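Local coordinates for 16S rRNA methylase (Uncultured bacterium, PDB 7JLZ), which probably methylates N1 of an adenine in the 16S rRNA of the 30S ribosomal subunit, a modification linked to aminoglycoside resistance, at residues A[2-10]-A[58-69]. Numbering follows the deposited sequence.
Sequences KVVTGKSIK and QKQLENYSRKSQ. With SO4 (sulfate ion), chain B.
K7 lays its aliphatic chain obliquely across the carboxylate of E62, CE coming within 3.3 Å of OE2, while its NZ stays beyond salt-bridge range at 4.5 Å from that same oxygen. E62 OE2 is instead bridged by R66 one helical turn on: NH2 donates at 2.7 Å, in the guanidinium plane, to the anti side of the carboxylate and somewhat out of the carboxylate's own plane. The NE-NH2 edge of R66 faces a sulfate, probably from the crystallisation liquor, which takes NE on O1 and O2 and NH2 on O1; K7 N donates to its O4 at 2.8 Å. G6 and K7 are the central residues of a type II' turn that joins strands 2-5 and 8-11 into an N-terminal β-hairpin, set against helix 58-70 of the Rossmann-like methyltransferase domain. G6, with positive phi, brings its CA over the rim of one R66 guanidinium face, which E62 O also overlies, and 3.6 Å from E62 O in a CA-H...O contact. Its N donates to S65 OG (3.0 Å, 152°), a hydroxyl held by chi1 of 56° between the backbone N and carbonyl carbon. On the buried side, V4 CG1, anti to its own N, packs 4.1 Å from L61 CB; V4 also pairs through its backbone with Y78 of strand 76-80. Toward the start of the helix, the extended Q58 chain brings its NE2 to 2.9 Å from K7 O.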
ATOM      1  N   LYS A   2     -13.656  -9.825  -4.515  1.00 25.21           N
ATOM      2  CA  LYS A   2     -13.337 -10.369  -5.827  1.00 26.21           C
ATOM      3  C   LYS A   2     -11.823 -10.494  -5.965  1.00 26.35           C
ATOM      4  O   LYS A   2     -11.110  -9.486  -5.954  1.00 29.60           O
ATOM      5  CB  LYS A   2     -13.923  -9.485  -6.929  1.00 28.36           C
ATOM      6  CG  LYS A   2     -15.458  -9.387  -6.918  1.00 31.78           C
ATOM      7  CD  LYS A   2     -16.134 -10.726  -7.193  1.00 36.83           C
ATOM      8  CE  LYS A   2     -17.675 -10.582  -7.381  1.00 34.22           C
ATOM      9  NZ  LYS A   2     -18.379 -10.096  -6.159  1.00 38.23           N
ATOM     10  N   VAL A   3     -11.343 -11.736  -6.083  1.00 26.21           N
ATOM     11  CA  VAL A   3      -9.922 -12.055  -6.180  1.00 25.79           C
ATOM     12  C   VAL A   3      -9.556 -12.188  -7.651  1.00 28.15           C
ATOM     13  O   VAL A   3     -10.257 -12.874  -8.407  1.00 25.27           O
ATOM     14  CB  VAL A   3      -9.599 -13.340  -5.396  1.00 29.48           C
ATOM     15  CG1 VAL A   3      -8.194 -13.823  -5.669  1.00 31.18           C
ATOM     16  CG2 VAL A   3      -9.798 -13.108  -3.883  1.00 28.54           C
ATOM     17  N   VAL A   4      -8.474 -11.526  -8.062  1.00 25.61           N
ATOM     18  CA  VAL A   4      -8.026 -11.525  -9.449  1.00 27.52           C
ATOM     19  C   VAL A   4      -6.998 -12.629  -9.655  1.00 29.39           C
ATOM     20  O   VAL A   4      -6.021 -12.735  -8.905  1.00 27.64           O
ATOM     21  CB  VAL A   4      -7.431 -10.160  -9.841  1.00 25.57           C
ATOM     22  CG1 VAL A   4      -6.905 -10.186 -11.287  1.00 27.84           C
ATOM     23  CG2 VAL A   4      -8.449  -9.038  -9.652  1.00 27.99           C
ATOM     24  N   THR A   5      -7.193 -13.425 -10.706  1.00 32.48           N
ATOM     25  CA  THR A   5      -6.215 -14.428 -11.134  1.00 34.80           C
ATOM     26  C   THR A   5      -6.167 -14.370 -12.659  1.00 33.82           C
ATOM     27  O   THR A   5      -7.054 -14.906 -13.330  1.00 34.58           O
ATOM     28  CB  THR A   5      -6.576 -15.827 -10.642  1.00 38.21           C
ATOM     29  OG1 THR A   5      -6.593 -15.845  -9.209  1.00 39.12           O
ATOM     30  CG2 THR A   5      -5.564 -16.834 -11.124  1.00 43.89           C
ATOM     31  N   GLY A   6      -5.150 -13.705 -13.194  1.00 34.98           N
ATOM     32  CA  GLY A   6      -5.068 -13.542 -14.639  1.00 38.01           C
ATOM     33  C   GLY A   6      -6.255 -12.751 -15.155  1.00 37.50           C
ATOM     34  O   GLY A   6      -6.644 -11.720 -14.591  1.00 33.35           O
ATOM     35  N   LYS A   7      -6.872 -13.259 -16.213  1.00 33.39           N
ATOM     36  CA  LYS A   7      -8.007 -12.588 -16.829  1.00 36.27           C
ATOM     37  C   LYS A   7      -9.321 -12.889 -16.126  1.00 37.66           C
ATOM     38  O   LYS A   7     -10.382 -12.528 -16.647  1.00 40.92           O
ATOM     39  CB  LYS A   7      -8.104 -12.970 -18.308  1.00 39.77           C
ATOM     40  CG  LYS A   7      -6.977 -12.389 -19.144  1.00 46.51           C
ATOM     41  CD  LYS A   7      -7.276 -12.472 -20.634  1.00 53.64           C
ATOM     42  CE  LYS A   7      -6.137 -11.877 -21.446  1.00 56.44           C
ATOM     43  NZ  LYS A   7      -6.490 -11.762 -22.888  1.00 64.59           N
ATOM     44  N   SER A   8      -9.287 -13.519 -14.955  1.00 33.39           N
ATOM     45  CA  SER A   8     -10.512 -13.919 -14.283  1.00 33.38           C
ATOM     46  C   SER A   8     -10.582 -13.344 -12.877  1.00 33.74           C
ATOM     47  O   SER A   8      -9.561 -13.060 -12.238  1.00 29.87           O
ATOM     48  CB  SER A   8     -10.638 -15.449 -14.217  1.00 44.15           C
ATOM     49  OG  SER A   8     -10.090 -15.947 -13.010  1.00 55.93           O
ATOM     50  N   ILE A   9     -11.813 -13.164 -12.411  1.00 30.30           N
ATOM     51  CA  ILE A   9     -12.044 -12.794 -11.021  0.75 26.02           C
ATOM     52  C   ILE A   9     -13.005 -13.798 -10.415  1.00 28.66           C
ATOM     53  O   ILE A   9     -13.886 -14.345 -11.083  1.00 28.74           O
ATOM     54  CB  ILE A   9     -12.581 -11.358 -10.821  0.75 28.78           C
ATOM     55  CG1 ILE A   9     -13.959 -11.191 -11.456  0.75 28.55           C
ATOM     56  CG2 ILE A   9     -11.585 -10.317 -11.353  0.75 32.65           C
ATOM     57  CD1 ILE A   9     -14.624  -9.884 -11.091  0.75 30.47           C
ATOM     58  N   LYS A  10     -12.798 -14.067  -9.130  1.00 28.46           N
ATOM     59  CA  LYS A  10     -13.614 -15.046  -8.423  1.00 29.84           C
ATOM     60  C   LYS A  10     -13.961 -14.504  -7.054  1.00 31.85           C
ATOM     61  O   LYS A  10     -13.133 -13.859  -6.404  1.00 28.98           O
ATOM     62  CB  LYS A  10     -12.914 -16.398  -8.264  1.00 35.25           C
ATOM     63  CG  LYS A  10     -12.495 -17.042  -9.572  1.00 49.84           C
ATOM     64  CD  LYS A  10     -12.141 -18.505  -9.382  1.00 60.75           C
ATOM     65  CE  LYS A  10     -11.128 -18.966 -10.421  1.00 68.67           C
ATOM     66  NZ  LYS A  10     -10.727 -20.390 -10.222  1.00 72.21           N
ATOM     67  N   GLN A  58      -9.235  -4.399 -13.233  1.00 27.33           N
ATOM     68  CA  GLN A  58      -8.812  -5.796 -13.236  1.00 28.54           C
ATOM     69  C   GLN A  58      -7.514  -5.983 -14.022  1.00 28.19           C
ATOM     70  O   GLN A  58      -6.628  -6.742 -13.603  1.00 29.58           O
ATOM     71  CB  GLN A  58      -9.902  -6.684 -13.818  1.00 37.42           C
ATOM     72  CG  GLN A  58      -9.477  -8.129 -13.926  1.00 45.24           C
ATOM     73  CD  GLN A  58     -10.404  -8.933 -14.814  1.00 57.01           C
ATOM     74  OE1 GLN A  58     -11.282  -8.380 -15.478  1.00 61.13           O
ATOM     75  NE2 GLN A  58     -10.213 -10.245 -14.831  1.00 59.18           N
ATOM     76  N   LYS A  59      -7.376  -5.275 -15.140  1.00 31.99           N
ATOM     77  CA  LYS A  59      -6.184  -5.438 -15.976  1.00 29.92           C
ATOM     78  C   LYS A  59      -4.904  -5.055 -15.239  1.00 28.34           C
ATOM     79  O   LYS A  59      -3.819  -5.525 -15.619  1.00 29.84           O
ATOM     80  CB  LYS A  59      -6.326  -4.618 -17.266  1.00 33.23           C
ATOM     81  CG  LYS A  59      -7.186  -5.276 -18.331  1.00 38.16           C
ATOM     82  CD  LYS A  59      -7.266  -4.422 -19.600  1.00 43.64           C
ATOM     83  CE  LYS A  59      -7.906  -5.192 -20.753  1.00 47.44           C
ATOM     84  NZ  LYS A  59      -7.873  -4.414 -22.014  1.00 55.54           N
ATOM     85  N   GLN A  60      -4.993  -4.205 -14.208  1.00 28.39           N
ATOM     86  CA  GLN A  60      -3.805  -3.833 -13.441  1.00 25.01           C
ATOM     87  C   GLN A  60      -3.115  -5.046 -12.850  1.00 27.94           C
ATOM     88  O   GLN A  60      -1.885  -5.085 -12.755  1.00 28.57           O
ATOM     89  CB  GLN A  60      -4.160  -2.912 -12.277  1.00 31.01           C
ATOM     90  CG  GLN A  60      -4.501  -1.524 -12.647  1.00 34.75           C
ATOM     91  CD  GLN A  60      -4.787  -0.709 -11.426  1.00 28.26           C
ATOM     92  OE1 GLN A  60      -5.937  -0.351 -11.172  1.00 27.29           O
ATOM     93  NE2 GLN A  60      -3.746  -0.401 -10.657  1.00 26.09           N
ATOM     94  N   LEU A  61      -3.896  -6.008 -12.356  1.00 23.04           N
ATOM     95  CA  LEU A  61      -3.355  -7.095 -11.560  1.00 22.70           C
ATOM     96  C   LEU A  61      -3.285  -8.401 -12.331  1.00 26.96           C
ATOM     97  O   LEU A  61      -2.898  -9.420 -11.756  1.00 26.33           O
ATOM     98  CB  LEU A  61      -4.180  -7.276 -10.281  1.00 26.06           C
ATOM     99  CG  LEU A  61      -4.223  -6.012  -9.429  1.00 25.74           C
ATOM    100  CD1 LEU A  61      -5.064  -6.276  -8.184  1.00 31.87           C
ATOM    101  CD2 LEU A  61      -2.834  -5.556  -9.054  1.00 27.76           C
ATOM    102  N   GLU A  62      -3.617  -8.377 -13.624  1.00 27.60           N
ATOM    103  CA  GLU A  62      -3.661  -9.598 -14.430  1.00 26.74           C
ATOM    104  C   GLU A  62      -2.294 -10.284 -14.518  1.00 30.63           C
ATOM    105  O   GLU A  62      -2.178 -11.489 -14.274  1.00 34.00           O
ATOM    106  CB  GLU A  62      -4.186  -9.261 -15.829  1.00 33.41           C
ATOM    107  CG  GLU A  62      -3.913 -10.332 -16.868  1.00 40.94           C
ATOM    108  CD  GLU A  62      -4.456  -9.984 -18.245  1.00 48.68           C
ATOM    109  OE1 GLU A  62      -5.275  -9.046 -18.351  1.00 48.94           O
ATOM    110  OE2 GLU A  62      -4.058 -10.652 -19.225  1.00 48.91           O
ATOM    111  N   ASN A  63      -1.244  -9.532 -14.864  1.00 30.11           N
ATOM    112  CA  ASN A  63       0.066 -10.144 -15.119  1.00 30.54           C
ATOM    113  C   ASN A  63       0.649 -10.778 -13.854  1.00 33.62           C
ATOM    114  O   ASN A  63       1.021 -11.958 -13.857  1.00 33.52           O
ATOM    115  CB  ASN A  63       1.028  -9.096 -15.689  1.00 35.61           C
ATOM    116  CG  ASN A  63       2.446  -9.639 -15.890  1.00 46.85           C
ATOM    117  OD1 ASN A  63       2.636 -10.805 -16.235  1.00 52.70           O
ATOM    118  ND2 ASN A  63       3.442  -8.784 -15.680  1.00 49.91           N
ATOM    119  N   TYR A  64       0.739 -10.014 -12.758  1.00 29.52           N
ATOM    120  CA  TYR A  64       1.391 -10.541 -11.559  1.00 27.13           C
ATOM    121  C   TYR A  64       0.520 -11.537 -10.805  1.00 27.31           C
ATOM    122  O   TYR A  64       1.061 -12.418 -10.128  1.00 29.37           O
ATOM    123  CB  TYR A  64       1.843  -9.402 -10.630  1.00 27.25           C
ATOM    124  CG  TYR A  64       3.232  -8.940 -11.044  1.00 28.26           C
ATOM    125  CD1 TYR A  64       4.356  -9.716 -10.752  1.00 28.15           C
ATOM    126  CD2 TYR A  64       3.411  -7.781 -11.779  1.00 27.61           C
ATOM    127  CE1 TYR A  64       5.637  -9.330 -11.164  1.00 29.03           C
ATOM    128  CE2 TYR A  64       4.695  -7.381 -12.206  1.00 27.84           C
ATOM    129  CZ  TYR A  64       5.798  -8.158 -11.882  1.00 30.29           C
ATOM    130  OH  TYR A  64       7.064  -7.776 -12.301  1.00 34.35           O
ATOM    131  N   SER A  65      -0.807 -11.440 -10.895  1.00 27.97           N
ATOM    132  CA  SER A  65      -1.617 -12.484 -10.270  1.00 30.17           C
ATOM    133  C   SER A  65      -1.453 -13.805 -11.007  1.00 32.44           C
ATOM    134  O   SER A  65      -1.463 -14.875 -10.387  1.00 33.10           O
ATOM    135  CB  SER A  65      -3.093 -12.074 -10.210  1.00 30.83           C
ATOM    136  OG  SER A  65      -3.601 -11.749 -11.495  1.00 31.24           O
ATOM    137  N   ARG A  66      -1.299 -13.747 -12.336  1.00 29.67           N
ATOM    138  CA  ARG A  66      -1.053 -14.961 -13.108  1.00 29.11           C
ATOM    139  C   ARG A  66       0.336 -15.515 -12.811  1.00 31.89           C
ATOM    140  O   ARG A  66       0.497 -16.725 -12.611  1.00 37.88           O
ATOM    141  CB  ARG A  66      -1.227 -14.673 -14.599  1.00 32.15           C
ATOM    142  CG  ARG A  66      -0.965 -15.869 -15.493  1.00 36.44           C
ATOM    143  CD  ARG A  66      -0.817 -15.458 -16.956  1.00 44.62           C
ATOM    144  NE  ARG A  66      -2.019 -14.811 -17.478  1.00 48.67           N
ATOM    145  CZ  ARG A  66      -2.079 -13.542 -17.874  1.00 47.34           C
ATOM    146  NH1 ARG A  66      -1.003 -12.764 -17.816  1.00 42.52           N
ATOM    147  NH2 ARG A  66      -3.220 -13.058 -18.349  1.00 49.98           N
ATOM    148  N   LYS A  67       1.351 -14.645 -12.776  1.00 34.00           N
ATOM    149  CA  LYS A  67       2.699 -15.080 -12.407  1.00 37.30           C
ATOM    150  C   LYS A  67       2.704 -15.749 -11.042  1.00 36.76           C
ATOM    151  O   LYS A  67       3.322 -16.802 -10.854  1.00 41.86           O
ATOM    152  CB  LYS A  67       3.668 -13.896 -12.395  1.00 36.81           C
ATOM    153  CG  LYS A  67       4.317 -13.580 -13.713  1.00 42.67           C
ATOM    154  CD  LYS A  67       5.314 -12.429 -13.579  1.00 44.14           C
ATOM    155  CE  LYS A  67       6.508 -12.806 -12.719  1.00 47.83           C
ATOM    156  NZ  LYS A  67       7.512 -13.653 -13.433  1.00 51.04           N
ATOM    157  N   SER A  68       2.046 -15.122 -10.063  1.00 36.28           N
ATOM    158  CA  SER A  68       2.027 -15.659  -8.708  1.00 37.77           C
ATOM    159  C   SER A  68       1.382 -17.037  -8.673  1.00 39.73           C
ATOM    160  O   SER A  68       1.855 -17.937  -7.972  1.00 39.97           O
ATOM    161  CB  SER A  68       1.285 -14.693  -7.779  1.00 34.75           C
ATOM    162  OG  SER A  68       1.896 -13.419  -7.814  1.00 35.19           O
ATOM    163  N   GLN A  69       0.296 -17.218  -9.423  1.00 40.02           N
ATOM    164  CA  GLN A  69      -0.384 -18.505  -9.411  1.00 44.35           C
ATOM    165  C   GLN A  69       0.450 -19.561 -10.120  1.00 47.70           C
ATOM    166  O   GLN A  69       0.586 -20.687  -9.630  1.00 48.28           O
ATOM    167  CB  GLN A  69      -1.759 -18.376 -10.056  1.00 47.31           C
ATOM    168  CG  GLN A  69      -2.563 -19.652 -10.029  1.00 59.42           C
ATOM    169  CD  GLN A  69      -3.203 -19.947 -11.364  1.00 65.52           C
ATOM    170  OE1 GLN A  69      -2.512 -20.095 -12.374  1.00 69.44           O
ATOM    171  NE2 GLN A  69      -4.529 -20.025 -11.383  1.00 65.34           N
TER
HETATM  172  S   SO4 B 401      -5.321 -16.344 -18.010  1.00 82.63           S
HETATM  173  O1  SO4 B 401      -4.903 -15.208 -18.784  1.00 83.50           O
HETATM  174  O2  SO4 B 401      -4.169 -16.978 -17.427  1.00 83.91           O
HETATM  175  O3  SO4 B 401      -6.002 -17.281 -18.864  1.00 83.71           O
HETATM  176  O4  SO4 B 401      -6.210 -15.913 -16.966  1.00 74.47           O